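Local coordinates for cell surface protein (Faecalibacterium prausnitzii A2-165, PDB 4GT6) that is of unknown function but, as an extracellular leucine-rich-repeat protein of the BspA type, probably binds other proteins at the cell surface, at residues F133-E138 / Y158-H163; T141-E146 / T164-D169; I256-F261 / I279-F284; L326-A331 / A352-T357. All coordinates share one frame; numbering follows the deposited sequence.

Contact 1 of 4, residues F133-E138 / Y158-H163; sequences FHHCEE and YCYSLH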
loop_
_atom_site.group_PDB
_atom_site.type_symbol
_atom_site.label_atom_id
_atom_site.label_comp_id
_atom_site.label_asym_id
_atom_site.label_seq_id
_atom_site.Cartn_x
_atom_site.Cartn_y
_atom_site.Cartn_z
ATOM N N PHE A 133 -1.320 -10.816 0.678
ATOM C CA PHE A 133 -0.335 -11.002 -0.389
ATOM C C PHE A 133 0.769 -9.961 -0.296
ATOM O O PHE A 133 1.373 -9.611 -1.308
ATOM C CB PHE A 133 -1.029 -10.978 -1.776
ATOM C CG PHE A 133 -1.971 -12.158 -1.925
ATOM C CD1 PHE A 133 -1.480 -13.430 -2.219
ATOM C CD2 PHE A 133 -3.342 -12.005 -1.719
ATOM C CE1 PHE A 133 -2.344 -14.524 -2.334
ATOM C CE2 PHE A 133 -4.209 -13.106 -1.813
ATOM C CZ PHE A 133 -3.692 -14.366 -2.076
ATOM N N HIS A 134 0.998 -9.438 0.910
ATOM C CA HIS A 134 2.020 -8.421 1.167
ATOM C C HIS A 134 3.404 -8.987 0.762
ATOM O O HIS A 134 3.762 -10.085 1.183
ATOM C CB HIS A 134 1.959 -8.023 2.656
ATOM C CG HIS A 134 2.840 -6.885 3.096
ATOM N ND1 HIS A 134 2.708 -6.338 4.364
ATOM C CD2 HIS A 134 3.852 -6.252 2.458
ATOM C CE1 HIS A 134 3.628 -5.392 4.450
ATOM N NE2 HIS A 134 4.346 -5.307 3.330
ATOM N N HIS A 135 4.169 -8.245 -0.075
ATOM C CA HIS A 135 5.506 -8.647 -0.560
ATOM C C HIS A 135 5.483 -9.929 -1.437
ATOM O O HIS A 135 6.488 -10.654 -1.499
ATOM C CB HIS A 135 6.527 -8.792 0.589
ATOM C CG HIS A 135 7.320 -7.539 0.831
ATOM N ND1 HIS A 135 8.304 -7.129 -0.060
ATOM C CD2 HIS A 135 7.229 -6.633 1.833
ATOM C CE1 HIS A 135 8.790 -5.997 0.440
ATOM N NE2 HIS A 135 8.176 -5.660 1.579
ATOM N N CYS A 136 4.365 -10.177 -2.154
ATOM C CA CYS A 136 4.313 -11.219 -3.164
ATOM C C CYS A 136 4.814 -10.555 -4.438
ATOM O O CYS A 136 4.052 -10.189 -5.333
ATOM C CB CYS A 136 2.919 -11.814 -3.291
ATOM S SG CYS A 136 2.485 -12.881 -1.886
ATOM N N GLU A 137 6.144 -10.380 -4.471
ATOM C CA GLU A 137 6.911 -9.597 -5.442
ATOM C C GLU A 137 6.899 -10.105 -6.873
ATOM O O GLU A 137 7.370 -9.380 -7.754
ATOM C CB GLU A 137 8.367 -9.489 -4.961
ATOM C CG GLU A 137 8.472 -8.840 -3.585
ATOM C CD GLU A 137 9.881 -8.707 -3.047
ATOM O OE1 GLU A 137 10.835 -8.861 -3.839
ATOM O OE2 GLU A 137 10.032 -8.380 -1.850
ATOM N N GLU A 138 6.392 -11.308 -7.127
ATOM C CA GLU A 138 6.340 -11.815 -8.496
ATOM C C GLU A 138 4.899 -12.000 -9.026
ATOM O O GLU A 138 4.745 -12.373 -10.184
ATOM C CB GLU A 138 7.153 -13.105 -8.628
ATOM C CG GLU A 138 8.635 -12.776 -8.676
ATOM C CD GLU A 138 9.529 -13.962 -8.990
ATOM O OE1 GLU A 138 9.156 -14.783 -9.861
ATOM O OE2 GLU A 138 10.624 -14.044 -8.388
ATOM N N TYR A 158 3.899 -3.745 -1.806
ATOM C CA TYR A 158 5.212 -4.172 -2.327
ATOM C C TYR A 158 5.135 -5.424 -3.210
ATOM O O TYR A 158 6.118 -6.169 -3.359
ATOM C CB TYR A 158 6.249 -4.335 -1.183
ATOM C CG TYR A 158 6.289 -3.080 -0.344
ATOM C CD1 TYR A 158 6.731 -1.871 -0.886
ATOM C CD2 TYR A 158 5.770 -3.064 0.946
ATOM C CE1 TYR A 158 6.688 -0.690 -0.149
ATOM C CE2 TYR A 158 5.741 -1.887 1.700
ATOM C CZ TYR A 158 6.221 -0.710 1.152
ATOM O OH TYR A 158 6.194 0.463 1.870
ATOM N N CYS A 159 4.017 -5.570 -3.920
ATOM C CA CYS A 159 3.928 -6.582 -4.974
ATOM C C CYS A 159 4.522 -5.904 -6.194
ATOM O O CYS A 159 3.805 -5.325 -7.016
ATOM C CB CYS A 159 2.489 -7.048 -5.178
ATOM S SG CYS A 159 1.897 -8.109 -3.838
ATOM N N TYR A 160 5.879 -5.930 -6.268
ATOM C CA TYR A 160 6.662 -5.175 -7.266
ATOM C C TYR A 160 6.390 -5.492 -8.726
ATOM O O TYR A 160 6.703 -4.651 -9.582
ATOM C CB TYR A 160 8.164 -5.348 -7.021
ATOM C CG TYR A 160 8.619 -4.863 -5.661
ATOM C CD1 TYR A 160 8.257 -3.601 -5.190
ATOM C CD2 TYR A 160 9.491 -5.625 -4.887
ATOM C CE1 TYR A 160 8.694 -3.142 -3.949
ATOM C CE2 TYR A 160 9.938 -5.174 -3.644
ATOM C CZ TYR A 160 9.534 -3.933 -3.179
ATOM O OH TYR A 160 9.995 -3.471 -1.970
ATOM N N SER A 161 5.854 -6.674 -9.032
ATOM C CA SER A 161 5.560 -7.065 -10.419
ATOM C C SER A 161 4.102 -6.885 -10.802
ATOM O O SER A 161 3.754 -7.114 -11.960
ATOM C CB SER A 161 5.921 -8.535 -10.641
ATOM O OG SER A 161 7.284 -8.741 -10.335
ATOM N N LEU A 162 3.252 -6.566 -9.837
ATOM C CA LEU A 162 1.798 -6.511 -10.023
ATOM C C LEU A 162 1.427 -5.253 -10.827
ATOM O O LEU A 162 1.464 -4.150 -10.289
ATOM C CB LEU A 162 1.096 -6.561 -8.648
ATOM C CG LEU A 162 -0.441 -6.536 -8.631
ATOM C CD1 LEU A 162 -1.031 -7.747 -9.376
ATOM C CD2 LEU A 162 -0.953 -6.541 -7.186
ATOM N N HIS A 163 1.101 -5.437 -12.108
ATOM C CA HIS A 163 0.849 -4.295 -13.001
ATOM C C HIS A 163 -0.629 -4.092 -13.345
ATOM O O HIS A 163 -0.978 -3.031 -13.875
ATOM C CB HIS A 163 1.685 -4.417 -14.285
ATOM C CG HIS A 163 1.366 -5.631 -15.106
ATOM N ND1 HIS A 163 0.247 -5.676 -15.920
ATOM C CD2 HIS A 163 2.020 -6.814 -15.194
ATOM C CE1 HIS A 163 0.269 -6.870 -16.497
ATOM N NE2 HIS A 163 1.298 -7.600 -16.066
HETATM O O HOH W 1 4.135 -8.537 -7.593
#
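His134 reaches Tyr158 with the outer end of its ring. With CG anti to the backbone N (chi1 -174°), the imidazole lies alongside the phenol, and NE2 sits 3.6 Å from Tyr158 CD2, at the edge of the tyrosine ring. The two rings meet rim to rim. ND1 of His134 bonds to Glu131.

His135 comes next and turns one face of its ring to Tyr158 CB. This CB stands over the imidazole centre, 3.5 Å from the ring centroid, in a CH-pi contact. The phenol itself is slid aside, so the two rings barely overlap. His135 ND1 donates to Glu137 OE2 over 2.8 Å. The carboxylate takes this bond on its anti side.

Cys136 CB packs loosely near Cys159 SG. The carbonyl O of Cys136 receives a bond from a water, which in turn accepts from Ser161 N. Glu137 runs extended beyond CG beside Tyr160, and its CD lies 3.6 Å from Tyr160 CE2, with carboxylate and ring planes 60° apart. Its backbone O takes a 2.7 Å hydrogen bond from Ser161 OG. Glu138 follows at the margin, its CA near the same hydroxyl.

Both segments are turns of successive leucine-rich repeats. The bond to Glu137 holds one side of the His135 ring and would probably raise the basicity of the imidazole, while the CB methylene of Tyr158 packs over its face.

Contact 2 of 4, residues T141-E146 / T164-D169; sequences TVTIPE and TVTLPD. With EDO (1,2-ethanediol), chain J.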
loop_
_atom_site.group_PDB
_atom_site.type_symbol
_atom_site.label_atom_id
_atom_site.label_comp_id
_atom_site.label_asym_id
_atom_site.label_seq_id
_atom_site.Cartn_x
_atom_site.Cartn_y
_atom_site.Cartn_z
ATOM N N THR A 141 -0.602 -10.266 -12.371
ATOM C CA THR A 141 -1.972 -9.777 -12.559
ATOM C C THR A 141 -2.852 -10.463 -11.551
ATOM O O THR A 141 -2.640 -11.654 -11.263
ATOM C CB THR A 141 -2.519 -10.016 -13.987
ATOM O OG1 THR A 141 -2.774 -11.409 -14.168
ATOM C CG2 THR A 141 -1.626 -9.465 -15.095
ATOM N N VAL A 142 -3.831 -9.734 -11.023
ATOM C CA VAL A 142 -4.762 -10.284 -10.044
ATOM C C VAL A 142 -6.173 -9.866 -10.410
ATOM O O VAL A 142 -6.408 -8.693 -10.697
ATOM C CB VAL A 142 -4.408 -9.846 -8.590
ATOM C CG1 VAL A 142 -5.544 -10.181 -7.622
ATOM C CG2 VAL A 142 -3.106 -10.498 -8.113
ATOM N N THR A 143 -7.105 -10.814 -10.356
ATOM C CA THR A 143 -8.520 -10.537 -10.531
ATOM C C THR A 143 -9.213 -10.879 -9.219
ATOM O O THR A 143 -9.157 -12.023 -8.763
ATOM C CB THR A 143 -9.136 -11.283 -11.737
ATOM O OG1 THR A 143 -8.496 -10.848 -12.932
ATOM C CG2 THR A 143 -10.642 -11.027 -11.875
ATOM N N ILE A 144 -9.854 -9.884 -8.611
ATOM C CA ILE A 144 -10.617 -10.068 -7.377
ATOM C C ILE A 144 -12.052 -10.383 -7.805
ATOM O O ILE A 144 -12.642 -9.596 -8.550
ATOM C CB ILE A 144 -10.488 -8.842 -6.425
ATOM C CG1 ILE A 144 -9.014 -8.600 -5.982
ATOM C CG2 ILE A 144 -11.421 -8.959 -5.215
ATOM C CD1 ILE A 144 -8.290 -9.797 -5.164
ATOM N N PRO A 145 -12.615 -11.551 -7.418
ATOM C CA PRO A 145 -13.965 -11.904 -7.889
ATOM C C PRO A 145 -15.106 -11.157 -7.227
ATOM O O PRO A 145 -14.965 -10.668 -6.104
ATOM C CB PRO A 145 -14.083 -13.394 -7.537
ATOM C CG PRO A 145 -13.241 -13.550 -6.340
ATOM C CD PRO A 145 -12.059 -12.629 -6.561
ATOM N N GLU A 146 -16.259 -11.112 -7.947
ATOM C CA GLU A 146 -17.483 -10.503 -7.434
ATOM C C GLU A 146 -17.863 -11.232 -6.137
ATOM O O GLU A 146 -17.760 -12.451 -6.064
ATOM C CB GLU A 146 -18.613 -10.543 -8.497
ATOM C CG GLU A 146 -18.372 -9.638 -9.710
ATOM C CD GLU A 146 -18.490 -8.131 -9.515
ATOM O OE1 GLU A 146 -18.909 -7.702 -8.416
ATOM O OE2 GLU A 146 -18.127 -7.376 -10.449
ATOM N N THR A 164 -1.479 -5.105 -13.105
ATOM C CA THR A 164 -2.913 -5.003 -13.398
ATOM C C THR A 164 -3.706 -5.681 -12.296
ATOM O O THR A 164 -3.414 -6.825 -11.936
ATOM C CB THR A 164 -3.254 -5.615 -14.784
ATOM O OG1 THR A 164 -2.473 -4.990 -15.799
ATOM C CG2 THR A 164 -4.732 -5.479 -15.148
ATOM N N VAL A 165 -4.722 -4.979 -11.774
ATOM C CA VAL A 165 -5.644 -5.520 -10.776
ATOM C C VAL A 165 -7.046 -5.191 -11.241
ATOM O O VAL A 165 -7.347 -4.022 -11.530
ATOM C CB VAL A 165 -5.410 -5.063 -9.304
ATOM C CG1 VAL A 165 -6.493 -5.627 -8.367
ATOM C CG2 VAL A 165 -4.040 -5.498 -8.792
ATOM N N THR A 166 -7.904 -6.201 -11.294
ATOM C CA THR A 166 -9.307 -6.006 -11.640
ATOM C C THR A 166 -10.123 -6.115 -10.358
ATOM O O THR A 166 -10.111 -7.161 -9.698
ATOM C CB THR A 166 -9.746 -6.993 -12.725
ATOM O OG1 THR A 166 -8.921 -6.771 -13.868
ATOM C CG2 THR A 166 -11.242 -6.831 -13.110
ATOM N N LEU A 167 -10.791 -5.004 -9.979
ATOM C CA LEU A 167 -11.640 -4.996 -8.796
ATOM C C LEU A 167 -13.086 -5.181 -9.208
ATOM O O LEU A 167 -13.505 -4.607 -10.216
ATOM C CB LEU A 167 -11.476 -3.695 -7.986
ATOM C CG LEU A 167 -10.095 -3.423 -7.365
ATOM C CD1 LEU A 167 -10.163 -2.185 -6.493
ATOM C CD2 LEU A 167 -9.642 -4.583 -6.510
ATOM N N PRO A 168 -13.869 -5.962 -8.434
ATOM C CA PRO A 168 -15.277 -6.178 -8.795
ATOM C C PRO A 168 -16.189 -5.047 -8.345
ATOM O O PRO A 168 -15.822 -4.259 -7.476
ATOM C CB PRO A 168 -15.612 -7.456 -8.020
ATOM C CG PRO A 168 -14.802 -7.366 -6.791
ATOM C CD PRO A 168 -13.511 -6.702 -7.205
ATOM N N ASP A 169 -17.421 -5.028 -8.879
ATOM C CA ASP A 169 -18.438 -4.040 -8.520
ATOM C C ASP A 169 -18.799 -4.098 -7.023
ATOM O O ASP A 169 -19.193 -3.088 -6.448
ATOM C CB ASP A 169 -19.692 -4.281 -9.379
ATOM C CG ASP A 169 -19.506 -4.072 -10.884
ATOM O OD1 ASP A 169 -18.487 -3.455 -11.287
ATOM O OD2 ASP A 169 -20.400 -4.489 -11.656
HETATM C C1 EDO J . -6.540 -1.130 -9.671
HETATM O O1 EDO J . -7.605 -1.126 -10.601
HETATM C C2 EDO J . -7.121 -1.257 -8.253
HETATM O O2 EDO J . -8.046 -0.198 -8.039
HETATM O O HOH W 2 -6.631 -8.124 -13.706
#
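Val142 N donates to Thr164 O, Thr166 N donates to Val142 O, and Ile144 N donates to Thr166 O over 2.9 Å. These three backbone bonds join strands 141-143 and 164-166, which are parallel, their directions 3° apart.

Beyond the strands Pro168 packs against Ile144 and Glu146. Ile144 CG2 meets Pro168 CD at 3.7 Å, while its other branch, CG1, lies 4.1 Å from Leu167 CD2. Glu146 then folds back across Pro168. Its chain bends at chi2 (-72°), which lays the carboxylate against the proline, with CD 3.3 Å from Pro168 CB. OE2 takes the Asp169 N-H on its syn side, at 2.9 Å and an angle of 165°. This brings two acids together, since Glu146 OE2 and Asp169 OD2 are 3.9 Å apart.

Such a parallel ladder of short strands, one from each turn of the chain, is the standard feature of leucine-rich repeats. Val142 and Val165 share one face with CB of Val142 4.4 Å from CG2 of Val165. The threonines line the other.

Further out, a water donates to Val142 O and also bonds to Thr166 OG1 at 2.7 Å. An ethanediol, probably from the crystallisation liquor, donates to Val165 O and is also held by His188. Ser170 N gives Glu146 OE1 a second backbone partner for the carboxylate. Leu122, Phe156 and Leu162 pack around Val142.

Contact 3 of 4, residues I256-F261 / I279-F284; sequences IETHAF and IGTGAF. With EDO (1,2-ethanediol), chain B; EDO (1,2-ethanediol), chain L.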
loop_
_atom_site.group_PDB
_atom_site.type_symbol
_atom_site.label_atom_id
_atom_site.label_comp_id
_atom_site.label_asym_id
_atom_site.label_seq_id
_atom_site.Cartn_x
_atom_site.Cartn_y
_atom_site.Cartn_z
ATOM N N ILE A 256 -3.898 18.168 -0.137
ATOM C CA ILE A 256 -3.061 17.292 -0.951
ATOM C C ILE A 256 -2.725 16.168 0.016
ATOM O O ILE A 256 -2.016 16.412 1.001
ATOM C CB ILE A 256 -1.798 17.968 -1.559
ATOM C CG1 ILE A 256 -2.162 19.171 -2.438
ATOM C CG2 ILE A 256 -0.995 16.923 -2.362
ATOM C CD1 ILE A 256 -0.975 20.169 -2.610
ATOM N N GLU A 257 -3.276 14.963 -0.212
ATOM C CA GLU A 257 -3.107 13.861 0.721
ATOM C C GLU A 257 -1.650 13.302 0.672
ATOM O O GLU A 257 -0.872 13.623 -0.235
ATOM C CB GLU A 257 -4.187 12.781 0.481
ATOM C CG GLU A 257 -4.386 11.777 1.616
ATOM C CD GLU A 257 -4.434 12.382 3.007
ATOM O OE1 GLU A 257 -5.486 12.963 3.356
ATOM O OE2 GLU A 257 -3.389 12.375 3.701
ATOM N N THR A 258 -1.274 12.551 1.705
ATOM C CA THR A 258 0.067 11.988 1.846
ATOM C C THR A 258 0.458 11.212 0.580
ATOM O O THR A 258 -0.357 10.469 0.027
ATOM C CB THR A 258 0.179 11.138 3.134
ATOM O OG1 THR A 258 1.518 10.646 3.269
ATOM C CG2 THR A 258 -0.795 9.968 3.175
ATOM N N HIS A 259 1.696 11.441 0.096
ATOM C CA HIS A 259 2.288 10.793 -1.091
ATOM C C HIS A 259 1.422 10.933 -2.371
ATOM O O HIS A 259 1.567 10.119 -3.287
ATOM C CB HIS A 259 2.582 9.299 -0.762
ATOM C CG HIS A 259 3.527 9.150 0.396
ATOM N ND1 HIS A 259 3.102 8.678 1.629
ATOM C CD2 HIS A 259 4.839 9.470 0.483
ATOM C CE1 HIS A 259 4.168 8.721 2.422
ATOM N NE2 HIS A 259 5.241 9.168 1.768
ATOM N N ALA A 260 0.549 11.977 -2.462
ATOM C CA ALA A 260 -0.341 12.102 -3.631
ATOM C C ALA A 260 0.440 12.293 -4.935
ATOM O O ALA A 260 -0.022 11.870 -5.996
ATOM C CB ALA A 260 -1.329 13.262 -3.442
ATOM N N PHE A 261 1.623 12.935 -4.856
ATOM C CA PHE A 261 2.471 13.192 -6.032
ATOM C C PHE A 261 3.829 12.527 -5.881
ATOM O O PHE A 261 4.784 12.957 -6.513
ATOM C CB PHE A 261 2.684 14.706 -6.239
ATOM C CG PHE A 261 1.507 15.528 -6.688
ATOM C CD1 PHE A 261 0.602 16.042 -5.760
ATOM C CD2 PHE A 261 1.358 15.888 -8.028
ATOM C CE1 PHE A 261 -0.467 16.849 -6.170
ATOM C CE2 PHE A 261 0.279 16.680 -8.441
ATOM C CZ PHE A 261 -0.624 17.162 -7.509
ATOM N N ILE A 279 -1.172 19.797 3.446
ATOM C CA ILE A 279 -0.395 18.875 2.603
ATOM C C ILE A 279 0.030 17.705 3.470
ATOM O O ILE A 279 0.533 17.930 4.576
ATOM C CB ILE A 279 0.843 19.584 1.997
ATOM C CG1 ILE A 279 0.462 20.869 1.231
ATOM C CG2 ILE A 279 1.614 18.637 1.084
ATOM C CD1 ILE A 279 1.683 21.755 0.879
ATOM N N GLY A 280 -0.127 16.484 2.956
ATOM C CA GLY A 280 0.253 15.285 3.683
ATOM C C GLY A 280 1.733 14.973 3.582
ATOM O O GLY A 280 2.426 15.433 2.669
ATOM N N THR A 281 2.208 14.129 4.490
ATOM C CA THR A 281 3.593 13.634 4.507
ATOM C C THR A 281 4.019 13.130 3.118
ATOM O O THR A 281 3.256 12.416 2.455
ATOM C CB THR A 281 3.709 12.474 5.524
ATOM O OG1 THR A 281 3.421 12.988 6.824
ATOM C CG2 THR A 281 5.116 11.814 5.515
ATOM N N GLY A 282 5.216 13.535 2.695
ATOM C CA GLY A 282 5.842 13.086 1.452
ATOM C C GLY A 282 5.005 13.312 0.207
ATOM O O GLY A 282 5.136 12.567 -0.766
ATOM N N ALA A 283 4.185 14.364 0.202
ATOM C CA ALA A 283 3.299 14.627 -0.930
ATOM C C ALA A 283 4.043 14.698 -2.259
ATOM O O ALA A 283 3.523 14.190 -3.229
ATOM C CB ALA A 283 2.515 15.898 -0.707
ATOM N N PHE A 284 5.244 15.300 -2.313
ATOM C CA PHE A 284 6.004 15.442 -3.568
ATOM C C PHE A 284 7.362 14.759 -3.467
ATOM O O PHE A 284 8.290 15.112 -4.197
ATOM C CB PHE A 284 6.196 16.936 -3.908
ATOM C CG PHE A 284 4.898 17.657 -4.177
ATOM C CD1 PHE A 284 4.356 17.689 -5.457
ATOM C CD2 PHE A 284 4.217 18.301 -3.153
ATOM C CE1 PHE A 284 3.154 18.362 -5.703
ATOM C CE2 PHE A 284 3.006 18.951 -3.394
ATOM C CZ PHE A 284 2.479 18.972 -4.667
HETATM C C1 EDO B . 0.196 14.371 7.682
HETATM O O1 EDO B . 0.001 13.573 6.508
HETATM C C2 EDO B . 0.135 15.884 7.356
HETATM O O2 EDO B . -1.196 16.366 7.439
HETATM C C1 EDO L . 1.758 8.452 6.494
HETATM O O1 EDO L . 1.929 8.836 5.139
HETATM C C2 EDO L . 0.771 9.358 7.251
HETATM O O2 EDO L . -0.544 9.036 6.864
#
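Ile256 O accepts from Gly280 N at 2.7 Å. Thr281 O is gripped twice, by Thr258 OG1 at 2.6 Å and by His259 N at 3.0 Å. Thr258 places its hydroxyl there with OG1 anti to the backbone N (chi1 -178°). Ala283 O takes the N-H of Phe261.

Phe261 and Phe284 form an offset stack, with centroids 4.6 Å apart and planes at 19°. Phe284 CE1 lies over the Phe261 face, towards its rim. Tyr238 and Phe307 extend the row of rings. Thr281 O also sits over the centre of the His259 imidazole, whose ND1 bonds to Asn199.

Aliphatic packing completes the core. Ile256 CD1 touches Ile279 CG1 and the edge of Phe284, and its CG2 branch lies 4.0 Å from Ala283 CB. Gly280 lets the two backbones approach closely, its CA 3.7 Å from Thr258 N.

Two ethanediols, probably from the crystallisation liquor, sit at the polar side, one on Thr258 OG1 and one on Thr281 N. Repeated type II turns with stacked phenylalanines fit the BspA-type leucine-rich-repeat solenoid.

Contact 4 of 4, residues L326-A331 / A352-T357; sequences LDDAFA and AFSNCT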
loop_
_atom_site.group_PDB
_atom_site.type_symbol
_atom_site.label_atom_id
_atom_site.label_comp_id
_atom_site.label_asym_id
_atom_site.label_seq_id
_atom_site.Cartn_x
_atom_site.Cartn_y
_atom_site.Cartn_z
ATOM N N LEU A 326 8.892 20.357 8.668
ATOM C CA LEU A 326 9.153 19.135 9.425
ATOM C C LEU A 326 10.349 18.314 8.916
ATOM O O LEU A 326 11.029 18.694 7.962
ATOM C CB LEU A 326 7.874 18.269 9.510
ATOM C CG LEU A 326 6.645 18.912 10.208
ATOM C CD1 LEU A 326 5.530 17.867 10.406
ATOM C CD2 LEU A 326 7.015 19.516 11.566
ATOM N N ASP A 327 10.635 17.202 9.609
ATOM C CA ASP A 327 11.790 16.342 9.325
ATOM C C ASP A 327 11.894 15.950 7.852
ATOM O O ASP A 327 10.890 15.637 7.224
ATOM C CB ASP A 327 11.734 15.075 10.184
ATOM C CG ASP A 327 12.278 15.284 11.591
ATOM O OD1 ASP A 327 13.506 15.481 11.734
ATOM O OD2 ASP A 327 11.491 15.209 12.541
ATOM N N ASP A 328 13.118 16.022 7.294
ATOM C CA ASP A 328 13.422 15.624 5.923
ATOM C C ASP A 328 12.601 16.372 4.841
ATOM O O ASP A 328 12.563 15.901 3.710
ATOM C CB ASP A 328 13.185 14.098 5.764
ATOM C CG ASP A 328 14.143 13.208 6.522
ATOM O OD1 ASP A 328 15.230 13.699 6.916
ATOM O OD2 ASP A 328 13.838 12.003 6.671
ATOM N N ALA A 329 12.000 17.542 5.149
ATOM C CA ALA A 329 11.186 18.278 4.171
ATOM C C ALA A 329 11.923 18.512 2.830
ATOM O O ALA A 329 11.284 18.433 1.784
ATOM C CB ALA A 329 10.720 19.602 4.740
ATOM N N PHE A 330 13.236 18.779 2.864
ATOM C CA PHE A 330 14.036 18.978 1.642
ATOM C C PHE A 330 15.243 18.041 1.622
ATOM O O PHE A 330 16.241 18.352 0.970
ATOM C CB PHE A 330 14.498 20.445 1.521
ATOM C CG PHE A 330 13.346 21.397 1.320
ATOM C CD1 PHE A 330 12.866 21.674 0.039
ATOM C CD2 PHE A 330 12.693 21.964 2.412
ATOM C CE1 PHE A 330 11.803 22.559 -0.148
ATOM C CE2 PHE A 330 11.621 22.838 2.227
ATOM C CZ PHE A 330 11.197 23.147 0.950
ATOM N N ALA A 331 15.166 16.896 2.324
ATOM C CA ALA A 331 16.304 15.963 2.397
ATOM C C ALA A 331 16.669 15.419 1.020
ATOM O O ALA A 331 15.804 14.907 0.306
ATOM C CB ALA A 331 15.997 14.812 3.344
ATOM N N ALA A 352 15.663 18.617 8.016
ATOM C CA ALA A 352 14.870 19.267 6.962
ATOM C C ALA A 352 15.739 19.667 5.755
ATOM O O ALA A 352 15.278 19.568 4.623
ATOM C CB ALA A 352 14.145 20.484 7.520
ATOM N N PHE A 353 16.999 20.055 5.988
ATOM C CA PHE A 353 17.888 20.455 4.896
ATOM C C PHE A 353 19.135 19.562 4.840
ATOM O O PHE A 353 20.196 20.012 4.401
ATOM C CB PHE A 353 18.247 21.954 5.025
ATOM C CG PHE A 353 17.038 22.829 4.782
ATOM C CD1 PHE A 353 16.594 23.087 3.488
ATOM C CD2 PHE A 353 16.305 23.341 5.845
ATOM C CE1 PHE A 353 15.457 23.857 3.262
ATOM C CE2 PHE A 353 15.160 24.114 5.619
ATOM C CZ PHE A 353 14.737 24.355 4.331
ATOM N N SER A 354 18.992 18.272 5.231
ATOM C CA SER A 354 20.090 17.306 5.194
ATOM C C SER A 354 20.398 16.942 3.746
ATOM O O SER A 354 19.493 16.921 2.913
ATOM C CB SER A 354 19.753 16.061 6.011
ATOM O OG SER A 354 18.550 15.449 5.576
ATOM N N ASN A 355 21.682 16.713 3.435
ATOM C CA ASN A 355 22.169 16.371 2.086
ATOM C C ASN A 355 21.695 17.394 1.023
ATOM O O ASN A 355 21.208 17.020 -0.050
ATOM C CB ASN A 355 21.774 14.936 1.689
ATOM C CG ASN A 355 22.474 13.867 2.487
ATOM O OD1 ASN A 355 21.858 13.150 3.279
ATOM N ND2 ASN A 355 23.774 13.719 2.278
ATOM N N CYS A 356 21.781 18.687 1.375
ATOM C CA CYS A 356 21.486 19.837 0.520
ATOM C C CYS A 356 22.819 20.564 0.304
ATOM O O CYS A 356 23.043 21.672 0.811
ATOM C CB CYS A 356 20.421 20.733 1.145
ATOM S SG CYS A 356 18.743 20.056 1.024
ATOM N N THR A 357 23.710 19.901 -0.441
ATOM C CA THR A 357 25.092 20.347 -0.644
ATOM C C THR A 357 25.226 21.613 -1.543
ATOM O O THR A 357 26.250 22.293 -1.445
ATOM C CB THR A 357 25.971 19.184 -1.137
ATOM O OG1 THR A 357 25.420 18.621 -2.324
ATOM C CG2 THR A 357 26.124 18.088 -0.085
#
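Two neighbouring turns of the BspA-type leucine-rich-repeat region meet here, each bringing a phenylalanine. Phe330 and Phe353 lie side by side and point the same way. Their planes are almost parallel, at 6°, but slid apart, so the rings barely overlap. The centroids are 5.2 Å apart. The closest atoms of the two rings are Phe330 CD2 and Phe353 CE1, 3.5 Å apart. Both rings have CG anti to the carbonyl carbon (chi1 -66° and -68°), and this shared torsion sends them in one direction.

One backbone bond joins the two segments. Phe330 N donates to Ala352 O at 2.8 Å, and the donor lies in the carbonyl plane. The same oxygen also sits at the edge of the Phe330 ring. Ala352 fits its methyl against the first turn, with CB 3.6 Å from Leu326 O. It also faces the Ala329 methyl, more loosely.

In this part of the solenoid, phenylalanines of successive turns lie next to each other: Phe307, Phe330 and Phe353. Ile339, on strand 338-341, touches both Phe330 and Phe353. Phe330 is buried in the hydrophobic interior, and Phe353 lies at its border.

At the polar end, Ala331 CA makes a CA-H...O contact of 3.4 Å with Ser354 O. The CB of Ala331 lies 3.5 Å from Ser354 OG. That hydroxyl is hydrogen-bonded to Ser351 O. The side chain of Ser351 in turn bonds to Asp327 OD1 and Asp328 N, linking the first turn to the residue just before Ala352.

All four contacts join successive turns of one leucine-rich-repeat solenoid. Contacts 1 and 2 belong to the same pair of turns. Their segments alternate along the chain and their centres are 15 Å apart. They touch where Leu162 and His163 of contact 1 pack on strand 141-143 of contact 2. Contacts 3 and 4 follow later in the chain, both in the second BspA-type repeat range, with centres 16 Å apart and no direct touch. Contacts 2 and 4 lie on opposite sides of the chain's centre, about 40 Å between centres. Turn-to-turn joints recur in contacts 1, 3 and 4, and contact 2 is the strand pairing of the same solenoid, consistent with an extended surface for protein binding.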